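Local coordinates for protein ribokinase (Staphylococcus aureus, PDB 3RY7) that catalyses the ATP- and magnesium-dependent phosphorylation of D-ribose at O-5, giving D-ribose 5-phosphate, and is activated by monovalent cations, at residues 99-102 and 106-109; 228-233 and 269-274; 57-62 and 74-79; 21-24 and 28-31; 188-193 and 205-210. All blocks are in the same frame, centred on the assembly; numbering follows the deposited sequence. Where two conformers were deposited one is given.

Contact 1: residues 99-102 and 106-109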
# COMPACT_ATOMS: atom_id res chain seq x y z
N ILE A 99 11.78 3.03 14.87
CA ILE A 99 10.59 2.21 15.03
C ILE A 99 10.86 0.74 14.69
O ILE A 99 11.21 0.40 13.55
CB ILE A 99 9.48 2.74 14.10
CG1 ILE A 99 9.19 4.21 14.44
CG2 ILE A 99 8.23 1.90 14.23
CD1 ILE A 99 8.37 4.95 13.39
N THR A 100 10.70 -0.14 15.68
CA THR A 100 10.84 -1.57 15.45
C THR A 100 9.46 -2.23 15.34
O THR A 100 8.69 -2.22 16.30
CB THR A 100 11.63 -2.24 16.57
OG1 THR A 100 12.82 -1.49 16.83
CG2 THR A 100 12.02 -3.68 16.18
N VAL A 101 9.15 -2.77 14.17
CA VAL A 101 7.90 -3.48 13.92
C VAL A 101 8.08 -5.00 14.07
O VAL A 101 9.06 -5.56 13.58
CB VAL A 101 7.43 -3.24 12.49
CG1 VAL A 101 6.04 -3.81 12.29
CG2 VAL A 101 7.48 -1.77 12.16
N ASN A 102 7.14 -5.68 14.73
CA ASN A 102 7.19 -7.15 14.74
C ASN A 102 6.23 -7.80 13.74
O ASN A 102 5.55 -7.10 12.98
CB ASN A 102 7.05 -7.74 16.16
CG ASN A 102 5.69 -7.46 16.80
OD1 ASN A 102 4.73 -7.06 16.14
ND2 ASN A 102 5.62 -7.69 18.11
N GLN A 106 3.03 -4.63 15.79
CA GLN A 106 3.26 -3.75 16.92
C GLN A 106 4.38 -2.78 16.55
O GLN A 106 5.42 -3.18 16.02
CB GLN A 106 3.67 -4.52 18.17
CG GLN A 106 2.76 -5.69 18.56
CD GLN A 106 2.97 -6.08 20.01
OE1 GLN A 106 3.24 -5.22 20.85
NE2 GLN A 106 2.85 -7.36 20.32
N ASN A 107 4.17 -1.49 16.81
CA ASN A 107 5.22 -0.51 16.66
C ASN A 107 5.79 -0.21 18.03
O ASN A 107 5.05 0.07 18.97
CB ASN A 107 4.67 0.77 16.02
CG ASN A 107 4.57 0.66 14.51
OD1 ASN A 107 4.93 -0.35 13.92
ND2 ASN A 107 4.08 1.72 13.87
N THR A 108 7.11 -0.31 18.17
CA THR A 108 7.79 0.23 19.34
C THR A 108 8.64 1.39 18.86
O THR A 108 9.51 1.21 18.01
CB THR A 108 8.69 -0.80 19.98
OG1 THR A 108 7.88 -1.83 20.56
CG2 THR A 108 9.54 -0.16 21.05
N ILE A 109 8.38 2.59 19.40
CA ILE A 109 8.99 3.81 18.85
C ILE A 109 9.82 4.62 19.85
O ILE A 109 9.41 4.84 20.98
CB ILE A 109 7.93 4.73 18.24
CG1 ILE A 109 7.17 4.01 17.14
CG2 ILE A 109 8.59 5.99 17.70
CD1 ILE A 109 5.79 3.57 17.53
O HOH W 1 12.24 0.97 18.17
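Thr100 and Thr108 form the hydrogen-bonded antiparallel pair of a beta hairpin built from strands 95-101 and 107-112. The backbone supplies the regular bonds: Thr100 N donates to Thr108 O over 2.9 Å, with the donor in the carbonyl plane, and Thr108 N returns a bond to Thr100 O at 3.1 Å. Ile99 adds a CA-H...O contact, its CA 3.3 Å from Thr108 O. Water 1 also gives a hydrogen to Thr108 O, at 2.7 Å, and reaches Thr100 OG1, so this carbonyl collects an amide, a water and a CA-H.

At the turn a side chain adds to the backbone bonds. Asn102 CG stands between its own N and carbonyl carbon (chi1 65°), which turns OD1 back to receive Gln106 N at 3.0 Å; that donor lies 36° out of the carbonyl plane. OD1 also accepts Gly105 N. The amide planes of Asn102 and Gln106 are turned 84° apart, while Gln106 NE2 bonds to Glu104.

On the other face the non-hydrogen-bonded pairs meet side by side. Ile99 CG1 is a tight 3.4 Å from Ile109 CG1. Val101 CG2 rests 3.4 Å from Asn107 OD1. Ile99 and Val101 also pack on Phe16 of strand 12-18, and Ile99 comes close to Asp14, a probable substrate-binding residue. In ribokinases this small sheet forms the lid over the sugar site. The chemistry therefore splits by face: the side with Ile99, Val101 and Ile109, which also carries the Asn107 amide, is mainly hydrocarbon and lies near the probable sugar site, and the threonine side carries polar groups and water.

Contact 2: residues 228-233 and 269-274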
# COMPACT_ATOMS: atom_id res chain seq x y z
N THR A 228 -15.30 10.34 17.37
CA THR A 228 -14.88 11.67 17.81
C THR A 228 -15.98 12.38 18.58
O THR A 228 -17.12 12.41 18.14
CB THR A 228 -14.54 12.58 16.61
OG1 THR A 228 -13.84 11.84 15.60
CG2 THR A 228 -13.68 13.76 17.07
N TYR A 229 -15.62 12.96 19.72
CA TYR A 229 -16.52 13.84 20.47
C TYR A 229 -16.13 15.31 20.28
O TYR A 229 -14.95 15.66 20.22
CB TYR A 229 -16.47 13.48 21.96
CG TYR A 229 -17.28 14.39 22.88
CD1 TYR A 229 -16.64 15.29 23.73
CD2 TYR A 229 -18.67 14.35 22.90
CE1 TYR A 229 -17.36 16.13 24.58
CE2 TYR A 229 -19.40 15.18 23.75
CZ TYR A 229 -18.73 16.07 24.58
OH TYR A 229 -19.42 16.90 25.43
N PHE A 230 -17.13 16.18 20.16
CA PHE A 230 -16.86 17.60 20.19
C PHE A 230 -17.83 18.42 21.04
O PHE A 230 -18.94 17.98 21.36
CB PHE A 230 -16.70 18.17 18.78
CG PHE A 230 -17.98 18.58 18.12
CD1 PHE A 230 -18.70 17.67 17.38
CD2 PHE A 230 -18.44 19.88 18.22
CE1 PHE A 230 -19.87 18.03 16.75
CE2 PHE A 230 -19.62 20.26 17.60
CZ PHE A 230 -20.34 19.33 16.86
N ALA A 231 -17.38 19.60 21.44
CA ALA A 231 -18.18 20.53 22.23
C ALA A 231 -17.77 21.98 22.00
O ALA A 231 -16.58 22.30 21.81
CB ALA A 231 -18.08 20.18 23.71
N THR A 232 -18.76 22.87 22.01
CA THR A 232 -18.54 24.30 22.17
C THR A 232 -19.45 24.72 23.32
O THR A 232 -20.05 23.87 23.96
CB THR A 232 -18.92 25.08 20.90
OG1 THR A 232 -20.34 24.99 20.67
CG2 THR A 232 -18.13 24.55 19.68
N LYS A 233 -19.55 26.02 23.58
CA LYS A 233 -20.50 26.50 24.58
C LYS A 233 -21.93 26.12 24.17
O LYS A 233 -22.76 25.83 25.02
CB LYS A 233 -20.39 28.02 24.78
CG LYS A 233 -20.83 28.85 23.57
CD LYS A 233 -20.69 30.34 23.85
CE LYS A 233 -21.11 31.19 22.65
NZ LYS A 233 -20.95 32.66 22.91
N ASP A 269 -19.20 26.98 11.73
CA ASP A 269 -20.63 26.62 11.71
C ASP A 269 -20.84 25.19 11.21
O ASP A 269 -21.96 24.67 11.24
CB ASP A 269 -21.43 27.63 10.87
CG ASP A 269 -20.96 27.69 9.42
OD1 ASP A 269 -21.24 28.69 8.72
OD2 ASP A 269 -20.30 26.73 8.97
N ASN A 270 -19.75 24.56 10.76
CA ASN A 270 -19.78 23.21 10.19
C ASN A 270 -18.85 22.24 10.91
O ASN A 270 -18.17 21.44 10.28
CB ASN A 270 -19.42 23.26 8.71
CG ASN A 270 -17.96 23.57 8.48
OD1 ASN A 270 -17.35 24.33 9.23
ND2 ASN A 270 -17.38 22.99 7.44
N LEU A 271 -18.83 22.31 12.24
CA LEU A 271 -18.00 21.41 13.03
C LEU A 271 -18.24 19.94 12.69
O LEU A 271 -17.29 19.21 12.43
CB LEU A 271 -18.24 21.64 14.52
CG LEU A 271 -17.16 22.46 15.23
CD1 LEU A 271 -16.54 23.43 14.26
CD2 LEU A 271 -17.70 23.21 16.45
N ALA A 272 -19.50 19.50 12.71
CA ALA A 272 -19.81 18.09 12.47
C ALA A 272 -19.47 17.63 11.04
O ALA A 272 -18.98 16.52 10.85
CB ALA A 272 -21.28 17.79 12.81
N ASP A 273 -19.72 18.48 10.06
CA ASP A 273 -19.36 18.17 8.67
C ASP A 273 -17.84 18.04 8.50
O ASP A 273 -17.34 17.11 7.86
CB ASP A 273 -19.92 19.24 7.73
CG ASP A 273 -19.25 19.23 6.36
OD1 ASP A 273 -18.81 20.32 5.94
OD2 ASP A 273 -19.17 18.15 5.72
N ALA A 274 -17.11 19.00 9.08
CA ALA A 274 -15.65 18.97 9.03
C ALA A 274 -15.10 17.74 9.74
O ALA A 274 -14.15 17.13 9.29
CB ALA A 274 -15.07 20.28 9.63
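Phe230 of strand 228-231 and Leu271, in the opening turn of helix 271-283, mark the closest backbone approach, with CA atoms 8.2 Å apart and no hydrogen bond between the segments. Side chains fill the separation. Phe230 CG sits between the backbone N and the carbonyl carbon of its own residue (chi1 86°), a rotation that lays the ring against the helix start. Leu271 CB makes an off-centre CH-pi contact with it, 4.1 Å from the ring centroid and 29° from the ring normal. The closest ring carbon to that CB is Phe230 CE2, at 3.6 Å. Farther round the ring, Phe230 CE1 meets Ala272 CB obliquely at 4.2 Å.

Leu271 has a second task. Its CD2 branch passes the ring at 3.7 Å from Phe230 CE2 and then meets Thr232 CG2 tip to tip, at 3.5 Å. Thr232 thus offers its methyl to the helix, while its OG1 accepts from Gln235 N in the turn beyond.

Asn270 stands at the N-cap position without a capping bond from its side chain; its OD1 and ND2 hold Asn265 N and Arg263 O instead. Its carbonyl starts the helix by accepting Ala274 N at 2.9 Å. On the same face as Phe230, Thr228 OG1 bonds Asn279 of helix 271-283, a probable ATP-binding residue; on the other face Tyr229 and Ala231 pack on helix 201-213. No hydrogen bond crosses between the segments, so the attachment of helix to sheet here depends on apolar carbon and a ring, with shape rather than directed bonds setting the fit.

Contact 3: residues 57-62 and 74-79; sequences TTFITK and EDFKVA
Phe59 and Phe76 join strand 56-64 to helix 70-78 within a beta-alpha-beta unit completed by strand 87-89, at one border of the large sheet of this ribokinase fold. The Phe59 side chain leaves the strand with CB directed toward the helix. CG lies anti to the backbone N (chi1 -174°), which carries the ring outward from the sheet. One ring face is taken by Thr61 CB, two residues on along the same strand, 3.3 Å above the Phe59 plane and displaced toward the rim.

The contact with the helix begins at Phe59 CD2, which stands 3.6 Å from Phe76 CZ, with Phe76 CE2 just beyond. At the next carbon, Phe59 CE2, the nearest partner is again Phe76 CZ. The CD2-CE2 edge of Phe59 is thus presented to the face of Phe76, near that ring's outer end, as an offset edge-to-face pair. The planes are 88° apart and the centroids 5.3 Å apart, as such a pair requires.

Other residues pack round both rings. Ile7 of strand 4-8, Ala47 of helix 42-52, and Thr11 and Ile81 of loops lie against Phe59, while Phe76 packs on Ile48 and on Ala44, a probable substrate-binding residue. With no hydrogen bond between the segments, their direct meeting is wholly aromatic, and its closest approach is Phe59 CE2 to Phe76 CZ, 3.5 Å.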
# COMPACT_ATOMS: atom_id res chain seq x y z
N THR A 57 -1.39 25.67 1.84
CA THR A 57 -0.55 25.27 2.97
C THR A 57 0.88 25.83 3.01
O THR A 57 1.59 25.85 2.01
CB THR A 57 -0.44 23.74 3.06
OG1 THR A 57 -1.73 23.16 2.88
CG2 THR A 57 0.15 23.32 4.43
N THR A 58 1.27 26.27 4.20
CA THR A 58 2.63 26.70 4.49
C THR A 58 3.07 25.93 5.73
O THR A 58 2.29 25.77 6.68
CB THR A 58 2.67 28.21 4.78
OG1 THR A 58 2.16 28.91 3.64
CG2 THR A 58 4.08 28.68 5.06
N PHE A 59 4.30 25.43 5.72
CA PHE A 59 4.80 24.59 6.81
C PHE A 59 6.05 25.21 7.41
O PHE A 59 7.04 25.42 6.72
CB PHE A 59 5.11 23.17 6.29
CG PHE A 59 5.51 22.19 7.36
CD1 PHE A 59 5.06 22.33 8.67
CD2 PHE A 59 6.32 21.11 7.06
CE1 PHE A 59 5.42 21.41 9.65
CE2 PHE A 59 6.67 20.19 8.03
CZ PHE A 59 6.23 20.33 9.32
N ILE A 60 5.97 25.54 8.69
CA ILE A 60 7.09 26.07 9.44
C ILE A 60 7.67 24.91 10.22
O ILE A 60 7.03 24.38 11.13
CB ILE A 60 6.67 27.18 10.41
CG1 ILE A 60 5.98 28.34 9.69
CG2 ILE A 60 7.86 27.70 11.16
CD1 ILE A 60 5.37 29.37 10.65
N THR A 61 8.87 24.50 9.85
CA THR A 61 9.45 23.34 10.49
C THR A 61 10.96 23.56 10.51
O THR A 61 11.48 24.38 9.76
CB THR A 61 9.06 22.05 9.73
OG1 THR A 61 9.42 20.90 10.50
CG2 THR A 61 9.74 21.99 8.37
N LYS A 62 11.64 22.88 11.41
CA LYS A 62 13.08 23.06 11.55
C LYS A 62 13.80 21.72 11.45
O LYS A 62 13.63 20.85 12.29
CB LYS A 62 13.41 23.73 12.88
CG LYS A 62 14.83 24.31 12.95
CD LYS A 62 15.04 25.01 14.30
CE LYS A 62 16.32 25.84 14.34
NZ LYS A 62 16.49 26.48 15.71
N GLU A 74 11.23 17.26 -0.96
CA GLU A 74 10.72 17.03 -2.31
C GLU A 74 9.23 16.68 -2.28
O GLU A 74 8.45 17.14 -3.11
CB GLU A 74 11.52 15.94 -3.01
CG GLU A 74 12.36 16.47 -4.17
CD GLU A 74 11.52 17.20 -5.22
OE1 GLU A 74 10.58 16.58 -5.80
OE2 GLU A 74 11.82 18.38 -5.48
N ASP A 75 8.83 15.86 -1.32
CA ASP A 75 7.43 15.51 -1.18
C ASP A 75 6.60 16.75 -0.83
O ASP A 75 5.47 16.90 -1.32
CB ASP A 75 7.23 14.39 -0.16
CG ASP A 75 7.75 13.06 -0.66
OD1 ASP A 75 7.63 12.81 -1.88
OD2 ASP A 75 8.28 12.26 0.15
N PHE A 76 7.16 17.64 -0.02
CA PHE A 76 6.47 18.88 0.32
C PHE A 76 6.20 19.65 -0.97
O PHE A 76 5.08 20.13 -1.20
CB PHE A 76 7.28 19.74 1.29
CG PHE A 76 7.38 19.18 2.69
CD1 PHE A 76 6.49 18.22 3.14
CD2 PHE A 76 8.36 19.63 3.56
CE1 PHE A 76 6.58 17.72 4.43
CE2 PHE A 76 8.46 19.13 4.86
CZ PHE A 76 7.56 18.17 5.29
N LYS A 77 7.23 19.77 -1.81
CA LYS A 77 7.12 20.52 -3.05
C LYS A 77 6.08 19.91 -4.00
O LYS A 77 5.26 20.63 -4.58
CB LYS A 77 8.49 20.63 -3.75
CG LYS A 77 8.40 21.08 -5.21
CD LYS A 77 9.66 20.73 -6.01
CE LYS A 77 9.34 20.52 -7.49
NZ LYS A 77 8.50 19.30 -7.74
N VAL A 78 6.10 18.59 -4.15
CA VAL A 78 5.10 17.91 -4.96
C VAL A 78 3.68 18.20 -4.46
O VAL A 78 2.73 18.24 -5.25
CB VAL A 78 5.33 16.39 -4.97
CG1 VAL A 78 4.04 15.64 -5.30
CG2 VAL A 78 6.44 16.03 -5.97
N ALA A 79 3.54 18.41 -3.16
CA ALA A 79 2.22 18.68 -2.59
C ALA A 79 1.87 20.17 -2.66
O ALA A 79 0.79 20.58 -2.26
CB ALA A 79 2.14 18.16 -1.17

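Contact 4: residues 21-24 and 28-31; sequences RYAQ and TLHV
The guanidinium of Arg21 carries Leu29 CD1 over one face, centred on the group with Arg21 CZ 3.7 Å from that methyl. The two side chains cross at about a right angle, and the methyl sits over the middle of the flat group. At the outer atoms of the guanidinium, Arg21 NH2 forms a salt bridge with Glu27, which lies in the link between the segments and whose carboxylate oxygen OE2 also accepts Gln24 N. The second flat group, the Tyr22 ring, leaves from a CB pointing away from Leu29; its OH bonds Thr100 O.

The route of the arginine explains the cover. Its CG is placed between the backbone N and the carbonyl carbon (chi1 78°), and the chain bends at chi3 (-115°), folding the guanidinium back over Leu29. The same methyl lies 3.7 Å from Arg21 CG and 3.3 Å from Arg21 O, which puts it in the crook of a single residue. Leu29 CG then touches Ala23 CB at 3.9 Å, where the two backbones run nearest, their CA atoms 6.0 Å apart.

No hydrogen bond spans the segments; aliphatic carbon against a charged plane does the joining, with the salt bridge to Glu27 helping to fix the plane's rotation. Neither segment has regular structure. Both belong to the long loop between strands 12-18 and 36-40, and the centre of the contact is about 31 Å from the centre of the chain. The bond from Tyr22 OH to Thr100 O ties this loop to the hairpin of strands 95-101 and 107-112.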
# COMPACT_ATOMS: atom_id res chain seq x y z
N ARG A 21 10.24 -11.15 15.78
CA ARG A 21 9.93 -11.01 17.16
C ARG A 21 10.94 -10.11 17.82
O ARG A 21 12.10 -10.16 17.56
CB ARG A 21 9.82 -12.37 17.87
CG ARG A 21 11.12 -13.06 18.24
CD ARG A 21 11.04 -14.00 19.44
NE ARG A 21 11.86 -13.51 20.55
CZ ARG A 21 13.02 -14.03 20.92
NH1 ARG A 21 13.51 -15.07 20.32
NH2 ARG A 21 13.70 -13.50 21.92
N TYR A 22 10.44 -9.26 18.68
CA TYR A 22 11.28 -8.31 19.40
C TYR A 22 12.31 -9.07 20.21
O TYR A 22 11.98 -10.02 20.89
CB TYR A 22 10.46 -7.42 20.34
CG TYR A 22 9.51 -6.47 19.64
CD1 TYR A 22 9.98 -5.50 18.76
CD2 TYR A 22 8.14 -6.52 19.89
CE1 TYR A 22 9.11 -4.62 18.13
CE2 TYR A 22 7.27 -5.65 19.27
CZ TYR A 22 7.75 -4.71 18.39
OH TYR A 22 6.87 -3.84 17.78
N ALA A 23 13.57 -8.64 20.13
CA ALA A 23 14.58 -9.21 20.99
C ALA A 23 14.22 -8.84 22.40
O ALA A 23 13.38 -7.97 22.62
CB ALA A 23 15.95 -8.63 20.70
N GLN A 24 14.85 -9.50 23.35
CA GLN A 24 14.68 -9.18 24.75
C GLN A 24 16.04 -8.73 25.25
O GLN A 24 17.05 -8.93 24.58
CB GLN A 24 14.11 -10.39 25.49
CG GLN A 24 12.75 -10.14 26.14
CD GLN A 24 11.63 -9.96 25.13
OE1 GLN A 24 11.56 -10.67 24.13
NE2 GLN A 24 10.75 -9.00 25.40
N THR A 28 20.47 -11.37 21.16
CA THR A 28 20.86 -10.99 19.81
C THR A 28 20.06 -11.77 18.80
O THR A 28 20.27 -12.97 18.62
CB THR A 28 22.34 -11.27 19.54
OG1 THR A 28 23.16 -10.45 20.38
CG2 THR A 28 22.66 -10.97 18.08
N LEU A 29 19.11 -11.10 18.15
CA LEU A 29 18.35 -11.73 17.09
C LEU A 29 18.91 -11.31 15.74
O LEU A 29 19.76 -10.42 15.66
CB LEU A 29 16.88 -11.36 17.20
CG LEU A 29 16.22 -11.84 18.49
CD1 LEU A 29 14.73 -12.05 18.25
CD2 LEU A 29 16.89 -13.14 18.94
N HIS A 30 18.42 -11.95 14.68
CA HIS A 30 18.87 -11.65 13.32
C HIS A 30 17.69 -11.16 12.48
O HIS A 30 16.57 -11.66 12.61
CB HIS A 30 19.57 -12.88 12.71
CG HIS A 30 20.87 -13.21 13.38
ND1 HIS A 30 22.09 -12.74 12.93
CD2 HIS A 30 21.14 -13.90 14.52
CE1 HIS A 30 23.05 -13.14 13.74
NE2 HIS A 30 22.50 -13.84 14.72
N VAL A 31 17.93 -10.16 11.63
CA VAL A 31 16.85 -9.53 10.87
C VAL A 31 17.10 -9.64 9.36
O VAL A 31 18.23 -9.79 8.92
CB VAL A 31 16.64 -8.06 11.34
CG1 VAL A 31 17.95 -7.27 11.27
CG2 VAL A 31 15.54 -7.38 10.56

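Contact 5: residues 188-193 and 205-210; sequences TEAELL and KDNANY
Tyr210 reaches across from helix 201-213 and brings its ring obliquely up to the backbone of Leu193, where Tyr210 CE1 is 3.6 Å from Leu193 O. Its CG is anti to the backbone N (chi1 168°), which extends the ring toward helix 187-194. Water 2 links the same two residues: it donates to Leu193 O at 3.1 Å and lies 2.6 Å from Tyr210 OH. The carbonyl near the end of the helix thus has a water as partner and an aromatic ring beside it.

One turn earlier, Asn207 points toward Ala190, and here the backbones come nearest, with the CA atoms of Ala190 and Asn207 6.9 Å apart. The Asn207 side chain packs against Ala190. Ala190 O has a firm partner in Ser194 OG. The small side chain of Ala190 permits this approach, while the axes of the short segments remain 10.3 Å apart at an angle of 57°.

Asn186, a probable ATP-binding residue, accepts Glu189 N through its OD1 and so connects the start of helix 187-194 with the nucleotide region. In one of its two conformers Glu191 OE2 bonds Val198 N in the link that follows, and Ile196 of that link touches Asn207. An adjacent flank of helix 201-213 packs Ala208 on Tyr229 and Ala231 of strand 228-231, so the helix lies on the sheet with helix 187-194 beside it.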
# COMPACT_ATOMS: atom_id res chain seq x y z
N THR A 188 -6.20 10.04 25.94
CA THR A 188 -5.09 10.03 26.88
C THR A 188 -4.61 11.46 27.13
O THR A 188 -4.32 11.83 28.27
CB THR A 188 -3.94 9.16 26.35
OG1 THR A 188 -4.47 7.94 25.81
CG2 THR A 188 -2.97 8.85 27.47
N GLU A 189 -4.55 12.25 26.07
CA GLU A 189 -4.12 13.65 26.15
C GLU A 189 -5.13 14.52 26.90
O GLU A 189 -4.75 15.39 27.69
CB GLU A 189 -3.85 14.21 24.75
CG GLU A 189 -2.56 13.64 24.12
CD GLU A 189 -2.67 13.34 22.62
OE1 GLU A 189 -3.61 13.82 21.95
OE2 GLU A 189 -1.78 12.60 22.13
N ALA A 190 -6.42 14.27 26.67
CA ALA A 190 -7.48 14.96 27.39
C ALA A 190 -7.31 14.81 28.91
O ALA A 190 -7.32 15.80 29.65
CB ALA A 190 -8.83 14.46 26.95
N GLU A 191 -7.17 13.58 29.34
CA GLU A 191 -7.08 13.26 30.79
C GLU A 191 -5.84 13.81 31.47
O GLU A 191 -5.88 14.11 32.63
CB GLU A 191 -7.09 11.75 31.02
CG GLU A 191 -8.16 11.03 30.25
CD GLU A 191 -8.02 9.52 30.32
OE1 GLU A 191 -7.32 9.02 31.26
OE2 GLU A 191 -8.61 8.85 29.44
N LEU A 192 -4.75 13.94 30.76
CA LEU A 192 -3.54 14.53 31.33
C LEU A 192 -3.73 16.03 31.54
O LEU A 192 -3.19 16.62 32.47
CB LEU A 192 -2.32 14.27 30.43
CG LEU A 192 -1.07 15.04 30.84
CD1 LEU A 192 -0.61 14.66 32.25
CD2 LEU A 192 0.05 14.85 29.82
N LEU A 193 -4.51 16.64 30.65
CA LEU A 193 -4.73 18.08 30.73
C LEU A 193 -5.86 18.43 31.72
O LEU A 193 -5.74 19.38 32.50
CB LEU A 193 -5.02 18.65 29.34
CG LEU A 193 -3.91 18.56 28.29
CD1 LEU A 193 -4.33 19.23 26.99
CD2 LEU A 193 -2.62 19.17 28.80
N LYS A 205 -18.25 15.30 28.51
CA LYS A 205 -18.83 16.56 28.89
C LYS A 205 -17.96 17.22 29.94
O LYS A 205 -17.70 18.38 29.86
CB LYS A 205 -20.19 16.35 29.49
CG LYS A 205 -21.31 16.29 28.55
CD LYS A 205 -22.63 16.00 29.31
CE LYS A 205 -23.73 15.39 28.43
NZ LYS A 205 -24.80 14.72 29.21
N ASP A 206 -17.54 16.46 30.92
CA ASP A 206 -16.72 17.02 32.00
C ASP A 206 -15.38 17.56 31.49
O ASP A 206 -14.90 18.60 31.93
CB ASP A 206 -16.48 15.97 33.09
CG ASP A 206 -17.76 15.55 33.80
OD1 ASP A 206 -18.72 16.36 33.85
OD2 ASP A 206 -17.81 14.41 34.32
N ASN A 207 -14.77 16.82 30.56
CA ASN A 207 -13.54 17.26 29.88
C ASN A 207 -13.76 18.55 29.10
O ASN A 207 -13.09 19.55 29.35
CB ASN A 207 -13.00 16.14 28.97
CG ASN A 207 -12.00 15.26 29.68
OD1 ASN A 207 -12.35 14.24 30.29
ND2 ASN A 207 -10.74 15.66 29.64
N ALA A 208 -14.71 18.52 28.18
CA ALA A 208 -15.08 19.72 27.44
C ALA A 208 -15.24 20.93 28.38
O ALA A 208 -14.71 22.00 28.11
CB ALA A 208 -16.35 19.49 26.65
N ASN A 209 -15.95 20.73 29.48
CA ASN A 209 -16.25 21.83 30.39
C ASN A 209 -15.00 22.40 31.02
O ASN A 209 -14.89 23.61 31.26
CB ASN A 209 -17.25 21.40 31.47
CG ASN A 209 -18.69 21.47 30.98
OD1 ASN A 209 -19.03 22.32 30.16
ND2 ASN A 209 -19.54 20.59 31.49
N TYR A 210 -14.04 21.52 31.29
CA TYR A 210 -12.75 21.98 31.75
C TYR A 210 -12.12 22.90 30.71
O TYR A 210 -11.73 24.02 31.03
CB TYR A 210 -11.80 20.82 32.04
CG TYR A 210 -10.40 21.34 32.23
CD1 TYR A 210 -9.46 21.25 31.21
CD2 TYR A 210 -10.04 22.00 33.41
CE1 TYR A 210 -8.19 21.75 31.37
CE2 TYR A 210 -8.76 22.52 33.57
CZ TYR A 210 -7.84 22.39 32.55
OH TYR A 210 -6.57 22.89 32.70
O HOH W 2 -4.44 21.95 31.49

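From the N terminus the five contacts follow in series, and none nests in or crosses another. Contact 4 comes first, closing a short turn in the loop after strand 12-18. Contact 3 closes the return from strand 56-64 to helix 70-78 at one border of the large sheet. Contact 1 then closes the hairpin of the small lid sheet, where Tyr22 joins it to contact 4. Contact 5 pairs two successive helices, and contact 2, with the longest connection, brings helix 271-283 to strand 228-231. Ala208 against Ala231 couples these last two through opposite faces of that strand. The centres of contacts 1 and 2 are about 34 Å apart, on opposite sides of the chain's centre.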